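Local atomic coordinates of peridinin-chlorophyll A protein (Amphidinium carterae, PDB entry 2C9E), a protein that binds peridinin and chlorophyll a and probably serves as a water-soluble antenna that captures sunlight in the blue-green range. Residues R120-Q123 with G124-A128; S27-A30 with K31-D35; A276-P280 with A281-A285. One frame throughout, in Å; residues are numbered along the deposited sequence.

Contact 1: R120-Q123 with G124-A128; sequences RELQ and GKLFA. Unlike the reference sequence in segment 124-128: A128 (reference Gly). With PID (peridinin), chain D.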
loop_
_atom_site.group_PDB
_atom_site.type_symbol
_atom_site.label_atom_id
_atom_site.label_comp_id
_atom_site.label_asym_id
_atom_site.label_seq_id
_atom_site.Cartn_x
_atom_site.Cartn_y
_atom_site.Cartn_z
ATOM N N ARG A 120 17.229 -5.475 7.298
ATOM C CA ARG A 120 17.918 -6.417 8.202
ATOM C C ARG A 120 17.911 -5.989 9.678
ATOM O O ARG A 120 17.800 -6.823 10.587
ATOM C CB ARG A 120 19.377 -6.594 7.789
ATOM C CG ARG A 120 20.221 -7.429 8.759
ATOM C CD ARG A 120 21.382 -8.039 7.995
ATOM N NE ARG A 120 22.705 -7.728 8.544
ATOM C CZ ARG A 120 23.392 -8.528 9.367
ATOM N NH1 ARG A 120 22.887 -9.708 9.768
ATOM N NH2 ARG A 120 24.611 -8.166 9.755
ATOM N N GLU A 121 18.070 -4.700 9.927
ATOM C CA GLU A 121 18.048 -4.200 11.294
ATOM C C GLU A 121 16.599 -4.319 11.809
ATOM O O GLU A 121 16.363 -4.505 12.979
ATOM C CB GLU A 121 18.495 -2.740 11.317
ATOM C CG GLU A 121 19.999 -2.462 11.123
ATOM C CD GLU A 121 20.678 -3.125 9.884
ATOM O OE1 GLU A 121 20.096 -3.136 8.739
ATOM O OE2 GLU A 121 21.839 -3.616 10.078
ATOM N N LEU A 122 15.622 -4.216 10.919
ATOM C CA LEU A 122 14.247 -4.327 11.355
ATOM C C LEU A 122 13.974 -5.761 11.719
ATOM O O LEU A 122 13.408 -6.055 12.760
ATOM C CB LEU A 122 13.293 -3.905 10.250
ATOM C CG LEU A 122 11.859 -4.399 10.439
ATOM C CD1 LEU A 122 11.248 -3.789 11.710
ATOM C CD2 LEU A 122 11.047 -4.059 9.182
ATOM N N GLN A 123 14.359 -6.665 10.843
ATOM C CA GLN A 123 14.111 -8.060 11.127
ATOM C C GLN A 123 14.771 -8.459 12.463
ATOM O O GLN A 123 14.163 -9.164 13.291
ATOM C CB GLN A 123 14.580 -8.927 9.959
ATOM C CG GLN A 123 14.229 -10.350 10.165
ATOM C CD GLN A 123 14.192 -11.096 8.882
ATOM O OE1 GLN A 123 13.620 -10.622 7.894
ATOM N NE2 GLN A 123 14.795 -12.289 8.867
ATOM N N GLY A 124 16.004 -8.002 12.695
ATOM C CA GLY A 124 16.624 -8.318 13.969
ATOM C C GLY A 124 15.800 -7.769 15.147
ATOM O O GLY A 124 15.668 -8.435 16.158
ATOM N N LYS A 125 15.243 -6.572 15.041
ATOM C CA LYS A 125 14.428 -6.045 16.130
ATOM C C LYS A 125 13.159 -6.859 16.313
ATOM O O LYS A 125 12.684 -7.003 17.438
ATOM C CB LYS A 125 13.981 -4.581 15.908
ATOM C CG LYS A 125 15.083 -3.506 15.795
ATOM C CD LYS A 125 14.478 -2.082 15.755
ATOM C CE LYS A 125 15.542 -0.907 15.813
ATOM N NZ LYS A 125 16.325 -0.649 14.534
ATOM N N LEU A 126 12.575 -7.358 15.224
ATOM C CA LEU A 126 11.327 -8.109 15.332
ATOM C C LEU A 126 11.613 -9.456 16.048
ATOM O O LEU A 126 10.862 -9.916 16.947
ATOM C CB LEU A 126 10.703 -8.296 13.929
ATOM C CG LEU A 126 10.121 -7.028 13.219
ATOM C CD1 LEU A 126 9.817 -7.280 11.751
ATOM C CD2 LEU A 126 8.831 -6.580 13.887
ATOM N N PHE A 127 12.715 -10.078 15.665
ATOM C CA PHE A 127 13.113 -11.329 16.293
ATOM C C PHE A 127 13.346 -11.085 17.800
ATOM O O PHE A 127 12.850 -11.842 18.640
ATOM C CB PHE A 127 14.401 -11.847 15.660
ATOM C CG PHE A 127 14.887 -13.155 16.232
ATOM C CD1 PHE A 127 14.072 -14.269 16.245
ATOM C CD2 PHE A 127 16.225 -13.306 16.626
ATOM C CE1 PHE A 127 14.586 -15.538 16.626
ATOM C CE2 PHE A 127 16.739 -14.558 17.010
ATOM C CZ PHE A 127 15.910 -15.673 17.003
ATOM N N ALA A 128 14.075 -10.025 18.149
ATOM C CA ALA A 128 14.347 -9.765 19.542
ATOM C C ALA A 128 13.085 -9.639 20.384
ATOM O O ALA A 128 13.119 -9.857 21.574
ATOM C CB ALA A 128 15.162 -8.543 19.672
HETATM C C1 PID D . 16.169 -13.757 12.384
HETATM C C2 PID D . 17.480 -14.485 12.691
HETATM C C3 PID D . 17.428 -15.881 12.064
HETATM C C4 PID D . 16.269 -16.659 12.696
HETATM C C5 PID D . 14.891 -16.094 12.332
HETATM C C6 PID D . 14.864 -14.558 12.282
HETATM C C7 PID D . 13.633 -13.974 12.601
HETATM C C8 PID D . 12.774 -13.312 11.722
HETATM C C9 PID D . 11.543 -12.749 12.074
HETATM C C10 PID D . 10.937 -12.736 13.330
HETATM C C11 PID D . 10.737 -12.088 11.238
HETATM C C12 PID D . 9.686 -11.627 11.920
HETATM C C13 PID D . 8.765 -10.712 11.402
HETATM C C14 PID D . 7.670 -10.118 12.036
HETATM C C15 PID D . 6.921 -9.165 11.340
HETATM C C16 PID D . 5.866 -8.412 11.862
HETATM C C17 PID D . 5.257 -7.428 11.080
HETATM C C18 PID D . 4.284 -6.546 11.553
HETATM C C19 PID D . 3.749 -5.534 10.753
HETATM C C20 PID D . 2.863 -4.588 11.276
HETATM C C21 PID D . 2.295 -3.508 10.596
HETATM C C22 PID D . 1.488 -2.601 11.288
HETATM C C23 PID D . 0.911 -1.523 10.812
HETATM C C24 PID D . 0.384 -0.387 10.413
HETATM C C25 PID D . -1.044 -0.283 9.849
HETATM C C26 PID D . -1.182 0.815 8.787
HETATM C C27 PID D . -0.572 2.154 9.210
HETATM C C28 PID D . 0.922 1.924 9.475
HETATM C C29 PID D . 1.174 0.919 10.606
HETATM C C30 PID D . -0.717 4.369 8.292
HETATM C C31 PID D . -1.197 5.301 7.180
HETATM C CM1 PID D . 16.141 -12.301 12.853
HETATM C CM2 PID D . 13.906 -16.632 13.373
HETATM C CM3 PID D . 14.489 -16.645 10.961
HETATM C CM4 PID D . 7.328 -10.463 13.488
HETATM C CM5 PID D . 2.505 -3.345 9.088
HETATM C CM6 PID D . -1.490 -1.598 9.205
HETATM C CM7 PID D . -1.979 0.038 11.019
HETATM C CM8 PID D . 2.682 0.655 10.665
HETATM O O1 PID D . 15.549 -14.039 11.130
HETATM O O2 PID D . 18.649 -16.564 12.355
HETATM O O3 PID D . 11.311 -13.334 14.340
HETATM O O4 PID D . 9.772 -12.027 13.228
HETATM O O5 PID D . 0.752 1.509 11.839
HETATM O O6 PID D . -0.814 3.024 8.087
HETATM O O7 PID D . -0.325 4.844 9.359
#
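L122 swings CG trans to its own backbone N (chi1 161°), while L126, one turn on, sets CG opposite its carbonyl carbon (chi1 -70°), and the two side chains meet on one flank of helix 119-128. CD1 of L122 lies 3.7 Å from CG of L126, and the two chains cross at a slant. Branched aliphatic groups suit this flank, because it is buried against helix 28-39, where L122 touches A28, I29 and Y32, and a bound chlorophyll a touches L122 as well. CD1 of L126 touches L122 and also comes to 3.5 Å from C15 of peridinin, so that one branch serves both helix and polyene.

The backbone beneath is regular alpha-helix, each N-H bonding to the carbonyl four residues back. The bond from L126 N to L122 O is 2.9 Å, with the donor nearly in line with C=O. F127 N reaches Q123 O in the same manner, and this i to i+4 spacing places Q123 and F127 side by side on the pigment-facing flank. Here the helix forms part of the wall of a carotenoid pocket in a predominantly helical light-harvesting protein. Q123 runs out extended alongside the epoxide ring, its CG near C8 and CM1, and its NE2 donates to the epoxide oxygen O1 of peridinin at 3.0 Å (N-H...O angle 152°). The same nitrogen is also hydrogen-bonded to a digalactosyl diacyl glycerol, so the amide bridges pigment and lipid, a task for which its two N-H groups fit it. The epoxide-bearing ring lies over one face of F127, with C1 4.1 Å above the plane and displaced toward the rim. CB of F127 lies 3.3 Å from methyl CM1. F127 also packs on A132, A135 and E136 of helix 132-152.

Contact 2: S27-A30 with K31-D35; sequences SAIA and KYIAD. With PID (peridinin), chain D.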
loop_
_atom_site.group_PDB
_atom_site.type_symbol
_atom_site.label_atom_id
_atom_site.label_comp_id
_atom_site.label_asym_id
_atom_site.label_seq_id
_atom_site.Cartn_x
_atom_site.Cartn_y
_atom_site.Cartn_z
ATOM N N SER A 27 5.124 0.098 16.652
ATOM C CA SER A 27 6.096 -0.971 16.740
ATOM C C SER A 27 7.408 -0.633 16.000
ATOM O O SER A 27 7.663 0.491 15.603
ATOM C CB SER A 27 5.496 -2.243 16.133
ATOM O OG SER A 27 5.215 -2.016 14.757
ATOM N N ALA A 28 8.246 -1.628 15.846
ATOM C CA ALA A 28 9.483 -1.442 15.155
ATOM C C ALA A 28 9.125 -1.232 13.668
ATOM O O ALA A 28 9.862 -0.569 12.926
ATOM C CB ALA A 28 10.355 -2.674 15.355
ATOM N N ILE A 29 7.977 -1.769 13.244
ATOM C CA ILE A 29 7.546 -1.608 11.859
ATOM C C ILE A 29 7.101 -0.168 11.601
ATOM O O ILE A 29 7.532 0.441 10.630
ATOM C CB ILE A 29 6.391 -2.566 11.543
ATOM C CG1 ILE A 29 6.916 -3.987 11.571
ATOM C CG2 ILE A 29 5.781 -2.289 10.191
ATOM C CD1 ILE A 29 7.476 -4.431 10.261
ATOM N N ALA A 30 6.261 0.385 12.480
ATOM C CA ALA A 30 5.768 1.754 12.309
ATOM C C ALA A 30 6.954 2.709 12.176
ATOM O O ALA A 30 6.958 3.607 11.340
ATOM C CB ALA A 30 4.873 2.161 13.514
ATOM N N LYS A 31 7.957 2.510 13.021
ATOM C CA LYS A 31 9.134 3.393 13.024
ATOM C C LYS A 31 10.025 3.106 11.836
ATOM O O LYS A 31 10.630 4.042 11.290
ATOM C CB LYS A 31 9.956 3.246 14.325
ATOM C CG LYS A 31 9.125 3.579 15.538
ATOM C CD LYS A 31 9.803 3.237 16.851
ATOM C CE LYS A 31 9.010 3.820 17.995
ATOM N NZ LYS A 31 9.877 3.823 19.188
ATOM N N TYR A 32 10.122 1.840 11.425
ATOM C CA TYR A 32 10.940 1.577 10.246
ATOM C C TYR A 32 10.335 2.247 8.990
ATOM O O TYR A 32 11.053 2.880 8.243
ATOM C CB TYR A 32 11.073 0.084 9.997
ATOM C CG TYR A 32 11.582 -0.238 8.633
ATOM C CD1 TYR A 32 12.956 -0.255 8.372
ATOM C CD2 TYR A 32 10.693 -0.475 7.567
ATOM C CE1 TYR A 32 13.446 -0.490 7.083
ATOM C CE2 TYR A 32 11.179 -0.708 6.247
ATOM C CZ TYR A 32 12.556 -0.719 6.012
ATOM O OH TYR A 32 13.071 -0.976 4.738
ATOM N N ILE A 33 9.026 2.116 8.767
ATOM C CA ILE A 33 8.415 2.733 7.579
ATOM C C ILE A 33 8.571 4.256 7.618
ATOM O O ILE A 33 8.947 4.872 6.620
ATOM C CB ILE A 33 6.936 2.385 7.436
ATOM C CG1 ILE A 33 6.765 0.878 7.334
ATOM C CG2 ILE A 33 6.370 3.083 6.207
ATOM C CD1 ILE A 33 5.352 0.372 7.477
ATOM N N ALA A 34 8.315 4.836 8.793
ATOM C CA ALA A 34 8.445 6.262 9.029
ATOM C C ALA A 34 9.820 6.787 8.689
ATOM O O ALA A 34 9.920 7.873 8.106
ATOM C CB ALA A 34 8.165 6.570 10.458
ATOM N N ASP A 35 10.875 6.051 9.055
ATOM C CA ASP A 35 12.222 6.536 8.778
ATOM C C ASP A 35 12.977 5.857 7.657
ATOM O O ASP A 35 14.109 6.256 7.365
ATOM C CB ASP A 35 13.129 6.437 10.015
ATOM C CG ASP A 35 12.565 7.139 11.247
ATOM O OD1 ASP A 35 11.830 8.167 11.140
ATOM O OD2 ASP A 35 12.893 6.641 12.352
HETATM C C1 PID D . 16.169 -13.757 12.384
HETATM C C2 PID D . 17.480 -14.485 12.691
HETATM C C3 PID D . 17.428 -15.881 12.064
HETATM C C4 PID D . 16.269 -16.659 12.696
HETATM C C5 PID D . 14.891 -16.094 12.332
HETATM C C6 PID D . 14.864 -14.558 12.282
HETATM C C7 PID D . 13.633 -13.974 12.601
HETATM C C8 PID D . 12.774 -13.312 11.722
HETATM C C9 PID D . 11.543 -12.749 12.074
HETATM C C10 PID D . 10.937 -12.736 13.330
HETATM C C11 PID D . 10.737 -12.088 11.238
HETATM C C12 PID D . 9.686 -11.627 11.920
HETATM C C13 PID D . 8.765 -10.712 11.402
HETATM C C14 PID D . 7.670 -10.118 12.036
HETATM C C15 PID D . 6.921 -9.165 11.340
HETATM C C16 PID D . 5.866 -8.412 11.862
HETATM C C17 PID D . 5.257 -7.428 11.080
HETATM C C18 PID D . 4.284 -6.546 11.553
HETATM C C19 PID D . 3.749 -5.534 10.753
HETATM C C20 PID D . 2.863 -4.588 11.276
HETATM C C21 PID D . 2.295 -3.508 10.596
HETATM C C22 PID D . 1.488 -2.601 11.288
HETATM C C23 PID D . 0.911 -1.523 10.812
HETATM C C24 PID D . 0.384 -0.387 10.413
HETATM C C25 PID D . -1.044 -0.283 9.849
HETATM C C26 PID D . -1.182 0.815 8.787
HETATM C C27 PID D . -0.572 2.154 9.210
HETATM C C28 PID D . 0.922 1.924 9.475
HETATM C C29 PID D . 1.174 0.919 10.606
HETATM C C30 PID D . -0.717 4.369 8.292
HETATM C C31 PID D . -1.197 5.301 7.180
HETATM C CM1 PID D . 16.141 -12.301 12.853
HETATM C CM2 PID D . 13.906 -16.632 13.373
HETATM C CM3 PID D . 14.489 -16.645 10.961
HETATM C CM4 PID D . 7.328 -10.463 13.488
HETATM C CM5 PID D . 2.505 -3.345 9.088
HETATM C CM6 PID D . -1.490 -1.598 9.205
HETATM C CM7 PID D . -1.979 0.038 11.019
HETATM C CM8 PID D . 2.682 0.655 10.665
HETATM O O1 PID D . 15.549 -14.039 11.130
HETATM O O2 PID D . 18.649 -16.564 12.355
HETATM O O3 PID D . 11.311 -13.334 14.340
HETATM O O4 PID D . 9.772 -12.027 13.228
HETATM O O5 PID D . 0.752 1.509 11.839
HETATM O O6 PID D . -0.814 3.024 8.087
HETATM O O7 PID D . -0.325 4.844 9.359
#
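The first turns of helix 28-39 line a pigment pocket, with S27 as N-cap and I29 and A30 against the polyene and the CM8-bearing ring of a peridinin. S27 OG turns back (chi1 62°) to accept two weak bonds, from I29 N at 3.2 Å and from A30 N at 3.5 Å. A serine suits the place because its short hydroxyl can meet N-H groups lacking an earlier helical turn. I29 spreads along the polyene: CG1 lies 3.6 Å from C19, and CG2 lies 3.6 Å from methyl CM5. That same CG2 meets CD1 of I33, a turn later, at 3.8 Å, so the beta-branched pair makes a continuous apolar flank. I33 goes on to a second peridinin and to I207 of helix 201-213. A30 is small enough to bring its CA within 3.7 Å of ring methyl CM8. The Y32 ring departs from this pair; it touches chlorophyll a and a second peridinin, and its hydroxyl is hydrogen-bonded to P117 O. K31 lays its aliphatic CG 3.4 Å from S27 O on the exposed side. Such a serine-capped amphipathic helix, apolar toward its pigments and charged outward, fits the helical shell of this antenna.

Contact 3: A276-P280 with A281-A285; sequences ATADP and AKFKA. Unlike the reference sequence in segment 276-280: D279 (reference His). With PID (peridinin), chain J.
The chain turns into helix 280-285 through D279 and P280, and the first turn closes where F283 N bonds to D279 O at 2.9 Å and K284 N to P280 O. D279 is the N-cap. With CG trans to the backbone N (chi1 177°), its OD1 receives K282 N at 2.9 Å in an almost straight bond (169°), arriving from above the carboxylate plane. Proline suits the next position, since a first-turn residue needs no N-H donor. The K282 chain crosses the aspartate obliquely, and a water donates to D279 OD2 while weakly accepting from K282 NZ, whose salt bridge is with E227. F283 lies with CD2 4.0 Å from CB of A278 and CE1 3.5 Å from C8 of peridinin, bridging the loop and the pigment; an alanine here would probably open a gap beside the polyene and leave the A278 methyl without its aromatic neighbour. CG of K284 rests 3.8 Å from C2 of the peridinin ring. The chemistry is thus divided: a carboxylate at the helix start, probably favoured by the helix dipole, faces water and lysine, while the aromatic ring and lysine methylenes offer peridinin an apolar surface.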
loop_
_atom_site.group_PDB
_atom_site.type_symbol
_atom_site.label_atom_id
_atom_site.label_comp_id
_atom_site.label_asym_id
_atom_site.label_seq_id
_atom_site.Cartn_x
_atom_site.Cartn_y
_atom_site.Cartn_z
ATOM N N ALA A 276 -13.182 7.241 -10.495
ATOM C CA ALA A 276 -14.498 7.331 -11.093
ATOM C C ALA A 276 -15.204 5.988 -10.997
ATOM O O ALA A 276 -16.426 5.932 -10.920
ATOM C CB ALA A 276 -14.384 7.766 -12.552
ATOM N N THR A 277 -14.431 4.910 -10.951
ATOM C CA THR A 277 -14.999 3.576 -10.892
ATOM C C THR A 277 -15.329 3.002 -9.510
ATOM O O THR A 277 -15.842 1.884 -9.416
ATOM C CB THR A 277 -14.089 2.626 -11.623
ATOM O OG1 THR A 277 -13.078 2.126 -10.732
ATOM C CG2 THR A 277 -13.416 3.385 -12.745
ATOM N N ALA A 278 -15.043 3.757 -8.453
ATOM C CA ALA A 278 -15.340 3.333 -7.087
ATOM C C ALA A 278 -16.755 3.687 -6.626
ATOM O O ALA A 278 -17.435 4.541 -7.200
ATOM C CB ALA A 278 -14.342 4.010 -6.102
ATOM N N ASP A 279 -17.184 3.062 -5.539
ATOM C CA ASP A 279 -18.460 3.421 -4.953
ATOM C C ASP A 279 -18.133 4.809 -4.429
ATOM O O ASP A 279 -17.232 4.953 -3.629
ATOM C CB ASP A 279 -18.766 2.522 -3.779
ATOM C CG ASP A 279 -20.029 2.899 -3.085
ATOM O OD1 ASP A 279 -20.143 4.063 -2.636
ATOM O OD2 ASP A 279 -20.906 2.015 -2.979
ATOM N N PRO A 280 -18.854 5.838 -4.893
ATOM C CA PRO A 280 -18.734 7.261 -4.561
ATOM C C PRO A 280 -18.895 7.644 -3.099
ATOM O O PRO A 280 -18.108 8.462 -2.562
ATOM C CB PRO A 280 -19.820 7.915 -5.419
ATOM C CG PRO A 280 -19.993 6.986 -6.566
ATOM C CD PRO A 280 -19.906 5.628 -5.913
ATOM N N ALA A 281 -19.925 7.096 -2.450
ATOM C CA ALA A 281 -20.151 7.440 -1.056
ATOM C C ALA A 281 -19.054 6.793 -0.228
ATOM O O ALA A 281 -18.554 7.403 0.708
ATOM C CB ALA A 281 -21.578 6.985 -0.548
ATOM N N LYS A 282 -18.669 5.578 -0.583
ATOM C CA LYS A 282 -17.633 4.915 0.163
ATOM C C LYS A 282 -16.301 5.610 -0.026
ATOM O O LYS A 282 -15.589 5.815 0.948
ATOM C CB LYS A 282 -17.542 3.454 -0.238
ATOM C CG LYS A 282 -18.515 2.630 0.588
ATOM C CD LYS A 282 -18.594 1.174 0.209
ATOM C CE LYS A 282 -19.819 0.558 0.908
ATOM N NZ LYS A 282 -19.710 -0.913 0.988
ATOM N N PHE A 283 -15.981 5.994 -1.257
ATOM C CA PHE A 283 -14.723 6.667 -1.500
ATOM C C PHE A 283 -14.711 7.982 -0.738
ATOM O O PHE A 283 -13.817 8.232 0.087
ATOM C CB PHE A 283 -14.526 6.900 -2.983
ATOM C CG PHE A 283 -13.156 7.379 -3.340
ATOM C CD1 PHE A 283 -12.827 8.732 -3.229
ATOM C CD2 PHE A 283 -12.188 6.480 -3.737
ATOM C CE1 PHE A 283 -11.550 9.179 -3.506
ATOM C CE2 PHE A 283 -10.885 6.913 -4.016
ATOM C CZ PHE A 283 -10.567 8.267 -3.899
ATOM N N LYS A 284 -15.730 8.791 -0.986
ATOM C CA LYS A 284 -15.857 10.068 -0.324
ATOM C C LYS A 284 -15.633 9.977 1.173
ATOM O O LYS A 284 -14.949 10.828 1.770
ATOM C CB LYS A 284 -17.238 10.657 -0.520
ATOM C CG LYS A 284 -17.261 12.135 -0.173
ATOM C CD LYS A 284 -18.695 12.641 -0.071
ATOM C CE LYS A 284 -18.793 14.163 0.030
ATOM N NZ LYS A 284 -19.698 14.638 -1.088
ATOM N N ALA A 285 -16.232 8.949 1.767
ATOM C CA ALA A 285 -16.159 8.732 3.197
ATOM C C ALA A 285 -14.760 8.460 3.761
ATOM O O ALA A 285 -14.556 8.614 4.948
ATOM C CB ALA A 285 -17.136 7.589 3.618
HETATM C C1 PID J . -15.619 13.231 -3.920
HETATM C C2 PID J . -17.141 13.355 -3.803
HETATM C C3 PID J . -17.773 11.992 -4.092
HETATM C C4 PID J . -17.456 11.655 -5.551
HETATM C C5 PID J . -15.972 11.326 -5.738
HETATM C C6 PID J . -15.035 12.268 -4.960
HETATM C C7 PID J . -13.763 12.444 -5.512
HETATM C C8 PID J . -12.538 12.270 -4.861
HETATM C C9 PID J . -11.298 12.438 -5.485
HETATM C C10 PID J . -11.060 12.784 -6.813
HETATM C C11 PID J . -10.105 12.259 -4.917
HETATM C C12 PID J . -9.153 12.470 -5.832
HETATM C C13 PID J . -7.785 12.319 -5.605
HETATM C C14 PID J . -6.753 12.523 -6.523
HETATM C C15 PID J . -5.437 12.316 -6.104
HETATM C C16 PID J . -4.290 12.459 -6.884
HETATM C C17 PID J . -3.032 12.217 -6.333
HETATM C C18 PID J . -1.860 12.324 -7.081
HETATM C C19 PID J . -0.590 12.062 -6.565
HETATM C C20 PID J . 0.537 12.137 -7.384
HETATM C C21 PID J . 1.846 11.854 -6.989
HETATM C C22 PID J . 2.877 11.919 -7.924
HETATM C C23 PID J . 4.113 11.617 -7.627
HETATM C C24 PID J . 5.339 11.281 -7.322
HETATM C C25 PID J . 5.854 9.844 -7.495
HETATM C C26 PID J . 6.568 9.395 -6.215
HETATM C C27 PID J . 7.630 10.403 -5.757
HETATM C C28 PID J . 7.017 11.790 -5.532
HETATM C C29 PID J . 6.324 12.330 -6.786
HETATM C C30 PID J . 9.053 9.052 -4.413
HETATM C C31 PID J . 9.604 8.648 -3.042
HETATM C CM1 PID J . -14.860 14.490 -3.499
HETATM C CM2 PID J . -15.724 11.377 -7.244
HETATM C CM3 PID J . -15.761 9.889 -5.257
HETATM C CM4 PID J . -7.049 12.965 -7.959
HETATM C CM5 PID J . 2.195 11.525 -5.536
HETATM C CM6 PID J . 4.704 8.866 -7.752
HETATM C CM7 PID J . 6.834 9.782 -8.672
HETATM C CM8 PID J . 5.654 13.661 -6.436
HETATM O O1 PID J . -15.030 11.977 -3.554
HETATM O O2 PID J . -19.187 12.003 -3.881
HETATM O O3 PID J . -11.919 12.977 -7.673
HETATM O O4 PID J . -9.711 12.811 -7.033
HETATM O O5 PID J . 7.303 12.559 -7.799
HETATM O O6 PID J . 8.106 10.024 -4.456
HETATM O O7 PID J . 9.459 8.517 -5.443
HETATM O O HOH W 1 -20.718 -0.552 -1.887
#

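Contacts 1 and 2 share one peridinin and one chlorophyll a pocket, to which L122, I29 and Y32 contribute. Their centres are 11 Å apart: 120-128 holds the epoxide-bearing ring of that peridinin and the nearby polyene, 27-35 the middle and the opposite ring. Between them the helices mesh directly, with L122 CD2 3.7 Å from I29 CD1 and L126 CD2 4.0 Å from I29 CG1. Contact 3 lies in the second of the two peridinin-chlorophyll protein family regions, about 39 Å from contact 1 and 30 Å from contact 2 between centres. It meets a different peridinin; there too a phenylalanine sits near the epoxide end, F127 with the pigment over a ring face, F283 with it placed obliquely.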